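Local coordinates for protein mRNA export factor (Human herpesvirus 1, PDB 4YXP) that regulates viral gene expression at many levels, inhibiting host splicing, contributing to shutoff of host protein synthesis and exporting intronless viral mRNAs from the nucleus, at residues G64-A68 against E69-V73; D104-L107 against R108-F112; L116-A119 against D120-L123; V192-I195 against L196-A200. One frame throughout, in Å; residues are numbered along the deposited sequence.

Contact 1: G64-A68 against E69-V73; sequences GPFDA and ETRRV
Asp67 and Arg71 close an alpha-turn in the surface loop between helices 56-59 and 75-91 of the folded C-terminal domain, which forms an intertwined homodimer: Arg71 N donates to Asp67 O at 2.9 Å with an N-H...O angle of 159°. The backbone angles of Ala68, Glu69 and Thr70 are helical, so one turn forms although no regular helix follows. The side chain of Arg71 starts toward the preceding residues. Its CB sits 3.4 Å from Phe66 CZ and is also near Asp67 O. Next, CG lies 3.3 Å from Phe66 CE1, at an oblique approach to the ring, and 3.3 Å from Asp67 O. From there the chain turns, with chi2 at -32°, well off a staggered value, and CD has already drawn back to 4.1 Å from Asp67 O. The guanidinium thus leaves the turn, while the side chain touches Pro57 and Val58 of helix 56-59. Phe66 meets only the aliphatic base of the arginine, and no cation-pi stack forms; Lys267 of the second subunit also packs on Phe66. A further link from Thr70 N to Asp67 OD2 is weak, and the position of that oxygen is doubtful. Beyond the turn, Arg72 extends toward the dimer partner, whose residues 263-275 are important for homodimerization. Arg72 NH2 donates to the backbone oxygens of Phe275 and Asn272 of the second subunit, whereas Arg72 NH1 stays at a long 3.8 Å from Glu69 OE1, which lies in the guanidinium plane.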
loop_
_atom_site.group_PDB
_atom_site.type_symbol
_atom_site.label_atom_id
_atom_site.label_comp_id
_atom_site.label_asym_id
_atom_site.label_seq_id
_atom_site.Cartn_x
_atom_site.Cartn_y
_atom_site.Cartn_z
ATOM N N GLY B 64 -7.662 19.845 -10.852
ATOM C CA GLY B 64 -6.295 19.697 -10.387
ATOM C C GLY B 64 -6.192 19.037 -9.025
ATOM O O GLY B 64 -7.197 18.883 -8.332
ATOM N N PRO B 65 -4.967 18.642 -8.636
ATOM C CA PRO B 65 -4.700 17.964 -7.361
ATOM C C PRO B 65 -5.352 18.621 -6.142
ATOM O O PRO B 65 -5.383 19.846 -6.025
ATOM C CB PRO B 65 -3.174 18.028 -7.253
ATOM C CG PRO B 65 -2.711 18.013 -8.661
ATOM C CD PRO B 65 -3.743 18.776 -9.448
ATOM N N PHE B 66 -5.870 17.784 -5.248
ATOM C CA PHE B 66 -6.471 18.228 -3.995
ATOM C C PHE B 66 -5.490 19.091 -3.203
ATOM O O PHE B 66 -4.327 18.723 -3.036
ATOM C CB PHE B 66 -6.902 17.004 -3.179
ATOM C CG PHE B 66 -7.602 17.331 -1.888
ATOM C CD1 PHE B 66 -8.946 17.666 -1.875
ATOM C CD2 PHE B 66 -6.921 17.270 -0.684
ATOM C CE1 PHE B 66 -9.593 17.950 -0.682
ATOM C CE2 PHE B 66 -7.560 17.553 0.508
ATOM C CZ PHE B 66 -8.897 17.893 0.509
ATOM N N ASP B 67 -5.954 20.244 -2.728
ATOM C CA ASP B 67 -5.097 21.151 -1.970
ATOM C C ASP B 67 -5.505 21.188 -0.501
ATOM O O ASP B 67 -6.528 21.772 -0.145
ATOM C CB ASP B 67 -5.143 22.559 -2.560
ATOM C CG ASP B 67 -4.142 23.491 -1.911
ATOM O OD1 ASP B 67 -3.043 23.025 -1.542
ATOM O OD2 ASP B 67 -4.454 24.689 -1.768
ATOM N N ALA B 68 -4.684 20.574 0.343
ATOM C CA ALA B 68 -4.995 20.414 1.759
ATOM C C ALA B 68 -5.266 21.744 2.465
ATOM O O ALA B 68 -6.132 21.817 3.335
ATOM C CB ALA B 68 -3.860 19.677 2.458
ATOM N N GLU B 69 -4.533 22.790 2.101
ATOM C CA GLU B 69 -4.677 24.072 2.787
ATOM C C GLU B 69 -5.913 24.826 2.307
ATOM O O GLU B 69 -6.595 25.467 3.104
ATOM C CB GLU B 69 -3.424 24.935 2.601
ATOM C CG GLU B 69 -2.209 24.466 3.406
ATOM C CD GLU B 69 -2.523 24.237 4.880
ATOM O OE1 GLU B 69 -3.104 25.142 5.519
ATOM O OE2 GLU B 69 -2.194 23.144 5.396
ATOM N N THR B 70 -6.206 24.749 1.013
ATOM C CA THR B 70 -7.415 25.371 0.483
ATOM C C THR B 70 -8.649 24.654 1.020
ATOM O O THR B 70 -9.643 25.293 1.374
ATOM C CB THR B 70 -7.451 25.350 -1.058
ATOM O OG1 THR B 70 -6.287 26.004 -1.576
ATOM C CG2 THR B 70 -8.695 26.063 -1.581
ATOM N N ARG B 71 -8.582 23.328 1.081
ATOM C CA ARG B 71 -9.727 22.526 1.500
ATOM C C ARG B 71 -9.724 22.245 3.003
ATOM O O ARG B 71 -10.419 21.347 3.471
ATOM C CB ARG B 71 -9.763 21.193 0.736
ATOM C CG ARG B 71 -9.708 21.293 -0.792
ATOM C CD ARG B 71 -10.361 22.548 -1.358
ATOM N NE ARG B 71 -11.706 22.779 -0.837
ATOM C CZ ARG B 71 -12.443 23.847 -1.127
ATOM N NH1 ARG B 71 -13.655 23.981 -0.605
ATOM N NH2 ARG B 71 -11.968 24.783 -1.940
ATOM N N ARG B 72 -8.951 23.015 3.761
ATOM C CA ARG B 72 -8.913 22.836 5.206
ATOM C C ARG B 72 -10.178 23.395 5.852
ATOM O O ARG B 72 -10.674 24.452 5.459
ATOM C CB ARG B 72 -7.679 23.512 5.806
ATOM C CG ARG B 72 -7.428 23.135 7.262
ATOM C CD ARG B 72 -6.035 23.537 7.717
ATOM N NE ARG B 72 -5.758 23.101 9.083
ATOM C CZ ARG B 72 -4.558 23.145 9.655
ATOM N NH1 ARG B 72 -3.511 23.600 8.980
ATOM N NH2 ARG B 72 -4.403 22.724 10.903
ATOM N N VAL B 73 -10.700 22.665 6.834
ATOM C CA VAL B 73 -11.828 23.127 7.630
ATOM C C VAL B 73 -11.492 22.971 9.107
ATOM O O VAL B 73 -10.808 22.022 9.503
ATOM C CB VAL B 73 -13.125 22.359 7.285
ATOM C CG1 VAL B 73 -13.488 22.539 5.816
ATOM C CG2 VAL B 73 -12.990 20.883 7.630
#

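Contact 2: D104-L107 against R108-F112; sequences DCVL and RQENF
Val106 O, near the end of helix 93-109, accepts two hydrogen bonds from a single residue, Gln109. The side-chain NE2 reaches it at 2.9 Å with an N-H...O angle of 168°; this donor lies in the carbonyl plane, on a lone pair, and the oxygen in the amide plane. The backbone N of Gln109 comes instead from above the carbonyl plane, at 3.1 Å. Gln109 manages both because CG is held between its backbone N and carbonyl carbon (chi1 62°) and chi2 folds the amide back over the helix end. The neighbouring Arg108 runs its extended chain back past Asp104 O, one turn earlier, and brings NE to Asp104 OD2 at 2.7 Å. This salt bridge uses the guanidinium edge but meets the carboxylate from above its plane. Arg108 NH1 continues to Asp151 on helix 146-167 and to Thr155 O of the second subunit. Glu110 runs alongside Leu107, with Glu110 OE1 3.7 Å from Leu107 CD1. A water donates both to Leu107 O, at 2.6 Å, and to Glu110 OE1, at 3.1 Å; the same carboxylate oxygen is hydrogen-bonded to Ser118. Two carbonyls of the last turn, Val106 O and Leu107 O, thus receive a side-chain amide and a water, the first besides a backbone N-H. The charge of Arg108 is probably balanced by Asp104 and Asp151, whose bonds would hold its guanidinium in place.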
loop_
_atom_site.group_PDB
_atom_site.type_symbol
_atom_site.label_atom_id
_atom_site.label_comp_id
_atom_site.label_asym_id
_atom_site.label_seq_id
_atom_site.Cartn_x
_atom_site.Cartn_y
_atom_site.Cartn_z
ATOM N N ASP B 104 -11.483 5.320 -3.465
ATOM C CA ASP B 104 -10.846 4.083 -3.046
ATOM C C ASP B 104 -9.480 3.967 -3.710
ATOM O O ASP B 104 -8.502 3.588 -3.064
ATOM C CB ASP B 104 -11.722 2.878 -3.389
ATOM C CG ASP B 104 -11.339 1.636 -2.603
ATOM O OD1 ASP B 104 -11.881 1.435 -1.497
ATOM O OD2 ASP B 104 -10.492 0.865 -3.086
ATOM N N CYS B 105 -9.414 4.314 -4.993
ATOM C CA CYS B 105 -8.153 4.283 -5.728
ATOM C C CYS B 105 -7.178 5.336 -5.211
ATOM O O CYS B 105 -5.985 5.071 -5.075
ATOM C CB CYS B 105 -8.394 4.494 -7.222
ATOM S SG CYS B 105 -9.258 3.134 -8.029
ATOM N N VAL B 106 -7.684 6.532 -4.932
ATOM C CA VAL B 106 -6.847 7.611 -4.423
ATOM C C VAL B 106 -6.180 7.189 -3.118
ATOM O O VAL B 106 -4.972 7.334 -2.952
ATOM C CB VAL B 106 -7.660 8.904 -4.220
ATOM C CG1 VAL B 106 -6.816 9.980 -3.530
ATOM C CG2 VAL B 106 -8.174 9.420 -5.553
ATOM N N LEU B 107 -6.976 6.664 -2.198
ATOM C CA LEU B 107 -6.494 6.333 -0.864
ATOM C C LEU B 107 -5.500 5.174 -0.884
ATOM O O LEU B 107 -4.624 5.080 -0.017
ATOM C CB LEU B 107 -7.678 6.003 0.052
ATOM C CG LEU B 107 -8.189 7.168 0.907
ATOM C CD1 LEU B 107 -8.378 8.436 0.086
ATOM C CD2 LEU B 107 -9.495 6.787 1.593
ATOM N N ARG B 108 -5.623 4.302 -1.877
ATOM C CA ARG B 108 -4.728 3.154 -1.985
ATOM C C ARG B 108 -3.377 3.521 -2.607
ATOM O O ARG B 108 -2.441 2.712 -2.578
ATOM C CB ARG B 108 -5.414 2.033 -2.781
ATOM C CG ARG B 108 -6.463 1.311 -1.941
ATOM C CD ARG B 108 -7.294 0.275 -2.682
ATOM N NE ARG B 108 -8.347 -0.228 -1.801
ATOM C CZ ARG B 108 -8.199 -1.203 -0.910
ATOM N NH1 ARG B 108 -7.040 -1.837 -0.785
ATOM N NH2 ARG B 108 -9.223 -1.562 -0.147
ATOM N N GLN B 109 -3.257 4.735 -3.145
ATOM C CA GLN B 109 -1.987 5.177 -3.730
ATOM C C GLN B 109 -1.418 6.443 -3.075
ATOM O O GLN B 109 -0.418 6.985 -3.544
ATOM C CB GLN B 109 -2.147 5.404 -5.242
ATOM C CG GLN B 109 -3.147 6.484 -5.644
ATOM C CD GLN B 109 -2.577 7.890 -5.568
ATOM O OE1 GLN B 109 -1.703 8.263 -6.350
ATOM N NE2 GLN B 109 -3.078 8.681 -4.625
ATOM N N GLU B 110 -2.038 6.904 -1.991
ATOM C CA GLU B 110 -1.558 8.098 -1.286
ATOM C C GLU B 110 -0.228 7.858 -0.576
ATOM O O GLU B 110 0.068 6.732 -0.173
ATOM C CB GLU B 110 -2.597 8.569 -0.258
ATOM C CG GLU B 110 -3.746 9.344 -0.854
ATOM C CD GLU B 110 -4.700 9.888 0.197
ATOM O OE1 GLU B 110 -4.972 9.175 1.191
ATOM O OE2 GLU B 110 -5.177 11.029 0.022
ATOM N N ASN B 111 0.569 8.916 -0.415
ATOM C CA ASN B 111 1.825 8.807 0.332
ATOM C C ASN B 111 1.513 8.821 1.828
ATOM O O ASN B 111 0.353 8.963 2.216
ATOM C CB ASN B 111 2.812 9.921 -0.059
ATOM C CG ASN B 111 2.368 11.314 0.378
ATOM O OD1 ASN B 111 1.629 11.486 1.342
ATOM N ND2 ASN B 111 2.849 12.324 -0.338
ATOM N N PHE B 112 2.531 8.661 2.670
ATOM C CA PHE B 112 2.281 8.405 4.087
ATOM C C PHE B 112 1.542 9.552 4.780
ATOM O O PHE B 112 0.591 9.313 5.521
ATOM C CB PHE B 112 3.589 8.120 4.826
ATOM C CG PHE B 112 3.399 7.838 6.290
ATOM C CD1 PHE B 112 2.618 6.768 6.704
ATOM C CD2 PHE B 112 3.987 8.641 7.250
ATOM C CE1 PHE B 112 2.435 6.503 8.051
ATOM C CE2 PHE B 112 3.807 8.382 8.601
ATOM C CZ PHE B 112 3.031 7.313 9.001
HETATM O O HOH W 1 -4.656 6.344 2.309
#

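Contact 3: L116-A119 against D120-L123; sequences LASA and DETL
Ser118 O takes two hydrogen bonds from Thr122, one turn further along helix 112-132. Thr122 OG1 donates at 2.8 Å and Thr122 N at 3.0 Å, and the two approach from opposite faces of the carbonyl plane, tilted 26° and 34° from it. A chi1 of -56° turns OG1 back along the helix toward the Ser118 carbonyl. The neighbouring i to i+4 bonds are regular: Glu121 N to Ala117 O at 2.8 Å, Asp120 N to Leu116 O at 3.1 Å and Leu123 N to Ala119 O at 3.0 Å. Leu123 CG settles 3.4 Å from Ala119 O. The two acidic side chains leave the helix in different directions. Asp120 accepts from Tyr226 OH and from the backbone N atoms of Cys231 and Met232, at the start of helix 230-241. Glu121 pairs with Arg103 and with Lys267 of the second subunit, whose Tyr268 and Phe269 also donate their backbone N-H groups. Packing completes the surroundings, with Ala119 on Val149 and Leu153 of helix 146-167. The buried Thr122 hydroxyl spends its proton within its own helix, and the two buried carboxylates are probably stabilised in charged form by their donors.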
loop_
_atom_site.group_PDB
_atom_site.type_symbol
_atom_site.label_atom_id
_atom_site.label_comp_id
_atom_site.label_asym_id
_atom_site.label_seq_id
_atom_site.Cartn_x
_atom_site.Cartn_y
_atom_site.Cartn_z
ATOM N N LEU B 116 -2.282 9.522 6.458
ATOM C CA LEU B 116 -2.612 9.959 7.810
ATOM C C LEU B 116 -3.775 10.940 7.769
ATOM O O LEU B 116 -4.704 10.853 8.574
ATOM C CB LEU B 116 -1.401 10.606 8.487
ATOM C CG LEU B 116 -0.205 9.695 8.783
ATOM C CD1 LEU B 116 0.941 10.501 9.375
ATOM C CD2 LEU B 116 -0.597 8.565 9.721
ATOM N N ALA B 117 -3.721 11.867 6.817
ATOM C CA ALA B 117 -4.773 12.868 6.660
ATOM C C ALA B 117 -6.111 12.216 6.325
ATOM O O ALA B 117 -7.166 12.663 6.785
ATOM C CB ALA B 117 -4.383 13.872 5.582
ATOM N N SER B 118 -6.074 11.155 5.525
ATOM C CA SER B 118 -7.300 10.471 5.135
ATOM C C SER B 118 -7.896 9.696 6.308
ATOM O O SER B 118 -9.111 9.554 6.407
ATOM C CB SER B 118 -7.038 9.536 3.951
ATOM O OG SER B 118 -6.825 10.288 2.765
ATOM N N ALA B 119 -7.041 9.197 7.197
ATOM C CA ALA B 119 -7.513 8.526 8.398
ATOM C C ALA B 119 -8.247 9.524 9.298
ATOM O O ALA B 119 -9.319 9.230 9.830
ATOM C CB ALA B 119 -6.358 7.878 9.144
ATOM N N ASP B 120 -7.677 10.713 9.452
ATOM C CA ASP B 120 -8.327 11.759 10.246
ATOM C C ASP B 120 -9.604 12.260 9.573
ATOM O O ASP B 120 -10.587 12.558 10.252
ATOM C CB ASP B 120 -7.364 12.920 10.495
ATOM C CG ASP B 120 -6.368 12.620 11.604
ATOM O OD1 ASP B 120 -6.778 12.045 12.639
ATOM O OD2 ASP B 120 -5.175 12.953 11.444
ATOM N N GLU B 121 -9.590 12.353 8.246
ATOM C CA GLU B 121 -10.778 12.757 7.500
ATOM C C GLU B 121 -11.911 11.775 7.781
ATOM O O GLU B 121 -13.049 12.175 8.025
ATOM C CB GLU B 121 -10.488 12.820 5.994
ATOM C CG GLU B 121 -11.640 13.378 5.152
ATOM C CD GLU B 121 -11.382 13.281 3.652
ATOM O OE1 GLU B 121 -10.613 12.387 3.227
ATOM O OE2 GLU B 121 -11.951 14.098 2.893
ATOM N N THR B 122 -11.580 10.487 7.759
ATOM C CA THR B 122 -12.555 9.432 7.989
ATOM C C THR B 122 -13.126 9.507 9.402
ATOM O O THR B 122 -14.341 9.494 9.587
ATOM C CB THR B 122 -11.932 8.035 7.767
ATOM O OG1 THR B 122 -11.372 7.965 6.451
ATOM C CG2 THR B 122 -12.978 6.940 7.929
ATOM N N LEU B 123 -12.250 9.596 10.396
ATOM C CA LEU B 123 -12.688 9.593 11.788
ATOM C C LEU B 123 -13.362 10.906 12.193
ATOM O O LEU B 123 -14.303 10.899 12.989
ATOM C CB LEU B 123 -11.503 9.298 12.712
ATOM C CG LEU B 123 -10.858 7.909 12.565
ATOM C CD1 LEU B 123 -9.862 7.664 13.685
ATOM C CD2 LEU B 123 -11.895 6.791 12.534
#

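Contact 4: V192-I195 against L196-A200; sequences VFVI and LARLA
Helix 188-204, part of the CHC2-type zinc-finger region, carries side-chain pairs Val192-Leu196 and Val194-Arg198 at one-turn spacing. Val192 CG1 lies 3.9 Å from Leu196 CD1, the two chains running side by side in the same direction. Leu196 CG also rests 3.1 Å from Val192 O, because chi1 of -68° sets it beside its own backbone N. In the second pair, Val194 CG1 is 3.8 Å from Arg198 CD. The arginine first follows the valine, with CG 3.2 Å from Val194 O, then bends at chi3 (64°) and carries its head group off the helix. There Arg198 NH1, NE and NH2 donate to the backbone oxygens of Arg180, Thr214 and Ala213 in turn. Beneath these side chains the backbone is regular alpha-helix: Arg198 N donates to Val194 O and Leu199 N to Ile195 O, both at 2.9 Å, and the latter bond is nearly straight at 169°. Phe193 leaves the helix on another side, where its ring packs against Leu150, Ala154 and Leu161 of helix 146-167 and against Leu173 and Cys177 of helix 173-179. Between side chains the contact is aliphatic, on top of the backbone hydrogen bonds, while the buried guanidinium, through its three carbonyl acceptors, ties this helix to two separate loops; those oxygens would partly offset its charge.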
loop_
_atom_site.group_PDB
_atom_site.type_symbol
_atom_site.label_atom_id
_atom_site.label_comp_id
_atom_site.label_asym_id
_atom_site.label_seq_id
_atom_site.Cartn_x
_atom_site.Cartn_y
_atom_site.Cartn_z
ATOM N N VAL B 192 -5.781 3.417 16.031
ATOM C CA VAL B 192 -5.989 3.655 14.612
ATOM C C VAL B 192 -6.340 2.357 13.884
ATOM O O VAL B 192 -7.284 2.308 13.101
ATOM C CB VAL B 192 -4.748 4.324 13.982
ATOM C CG1 VAL B 192 -4.854 4.360 12.457
ATOM C CG2 VAL B 192 -4.582 5.736 14.525
ATOM N N PHE B 193 -5.594 1.294 14.138
ATOM C CA PHE B 193 -5.786 0.088 13.347
ATOM C C PHE B 193 -7.001 -0.725 13.799
ATOM O O PHE B 193 -7.710 -1.278 12.963
ATOM C CB PHE B 193 -4.504 -0.746 13.363
ATOM C CG PHE B 193 -3.468 -0.225 12.414
ATOM C CD1 PHE B 193 -3.529 -0.549 11.069
ATOM C CD2 PHE B 193 -2.474 0.636 12.849
ATOM C CE1 PHE B 193 -2.593 -0.049 10.178
ATOM C CE2 PHE B 193 -1.539 1.140 11.963
ATOM C CZ PHE B 193 -1.598 0.797 10.628
ATOM N N VAL B 194 -7.274 -0.764 15.098
ATOM C CA VAL B 194 -8.439 -1.488 15.593
ATOM C C VAL B 194 -9.731 -0.792 15.139
ATOM O O VAL B 194 -10.672 -1.444 14.680
ATOM C CB VAL B 194 -8.399 -1.630 17.127
ATOM C CG1 VAL B 194 -9.723 -2.185 17.660
ATOM C CG2 VAL B 194 -7.255 -2.541 17.538
ATOM N N ILE B 195 -9.780 0.528 15.266
ATOM C CA ILE B 195 -10.992 1.264 14.908
ATOM C C ILE B 195 -11.247 1.175 13.407
ATOM O O ILE B 195 -12.363 0.881 12.980
ATOM C CB ILE B 195 -10.910 2.730 15.376
ATOM C CG1 ILE B 195 -10.877 2.800 16.905
ATOM C CG2 ILE B 195 -12.090 3.543 14.837
ATOM C CD1 ILE B 195 -12.096 2.190 17.601
ATOM N N LEU B 196 -10.224 1.425 12.600
ATOM C CA LEU B 196 -10.380 1.335 11.152
ATOM C C LEU B 196 -10.768 -0.085 10.731
ATOM O O LEU B 196 -11.582 -0.263 9.827
ATOM C CB LEU B 196 -9.097 1.761 10.434
ATOM C CG LEU B 196 -8.693 3.236 10.512
ATOM C CD1 LEU B 196 -7.473 3.481 9.639
ATOM C CD2 LEU B 196 -9.831 4.167 10.106
ATOM N N ALA B 197 -10.191 -1.092 11.382
ATOM C CA ALA B 197 -10.505 -2.480 11.049
ATOM C C ALA B 197 -11.958 -2.802 11.389
ATOM O O ALA B 197 -12.643 -3.488 10.629
ATOM C CB ALA B 197 -9.571 -3.433 11.775
ATOM N N ARG B 198 -12.421 -2.313 12.535
ATOM C CA ARG B 198 -13.801 -2.532 12.950
ATOM C C ARG B 198 -14.753 -1.865 11.965
ATOM O O ARG B 198 -15.713 -2.479 11.511
ATOM C CB ARG B 198 -14.039 -1.995 14.364
ATOM C CG ARG B 198 -13.457 -2.871 15.461
ATOM C CD ARG B 198 -13.461 -2.171 16.816
ATOM N NE ARG B 198 -14.804 -1.865 17.308
ATOM C CZ ARG B 198 -15.546 -2.683 18.051
ATOM N NH1 ARG B 198 -15.098 -3.885 18.389
ATOM N NH2 ARG B 198 -16.752 -2.300 18.457
ATOM N N LEU B 199 -14.476 -0.610 11.631
ATOM C CA LEU B 199 -15.327 0.134 10.711
ATOM C C LEU B 199 -15.330 -0.532 9.332
ATOM O O LEU B 199 -16.384 -0.723 8.734
ATOM C CB LEU B 199 -14.862 1.589 10.612
ATOM C CG LEU B 199 -15.737 2.550 9.806
ATOM C CD1 LEU B 199 -17.163 2.590 10.348
ATOM C CD2 LEU B 199 -15.135 3.946 9.816
ATOM N N ALA B 200 -14.151 -0.897 8.835
ATOM C CA ALA B 200 -14.049 -1.553 7.535
ATOM C C ALA B 200 -14.828 -2.866 7.520
ATOM O O ALA B 200 -15.455 -3.218 6.517
ATOM C CB ALA B 200 -12.592 -1.800 7.171
#

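How the contacts relate
The four contacts follow one another in sequence, and two junctions join three of them. Contacts 2 and 3, on consecutive helices with centres 12 Å apart, meet where Glu110 OE1 lies 2.7 Å from Ser118 OG. Contacts 3 and 4, also 12 Å apart between centres, touch through apolar groups: Leu123 CD2 is 4.0 Å from Ile195 CG2, and Thr122 CG2 is 4.1 Å from Leu199 CD2. Contact 1 touches none of the others, its nearest atoms about 5 Å from contact 3, but contacts 1, 2 and 3 all meet the second subunit. All lie away from the zinc ion bound by Cys163, His242, Cys246 and Cys251.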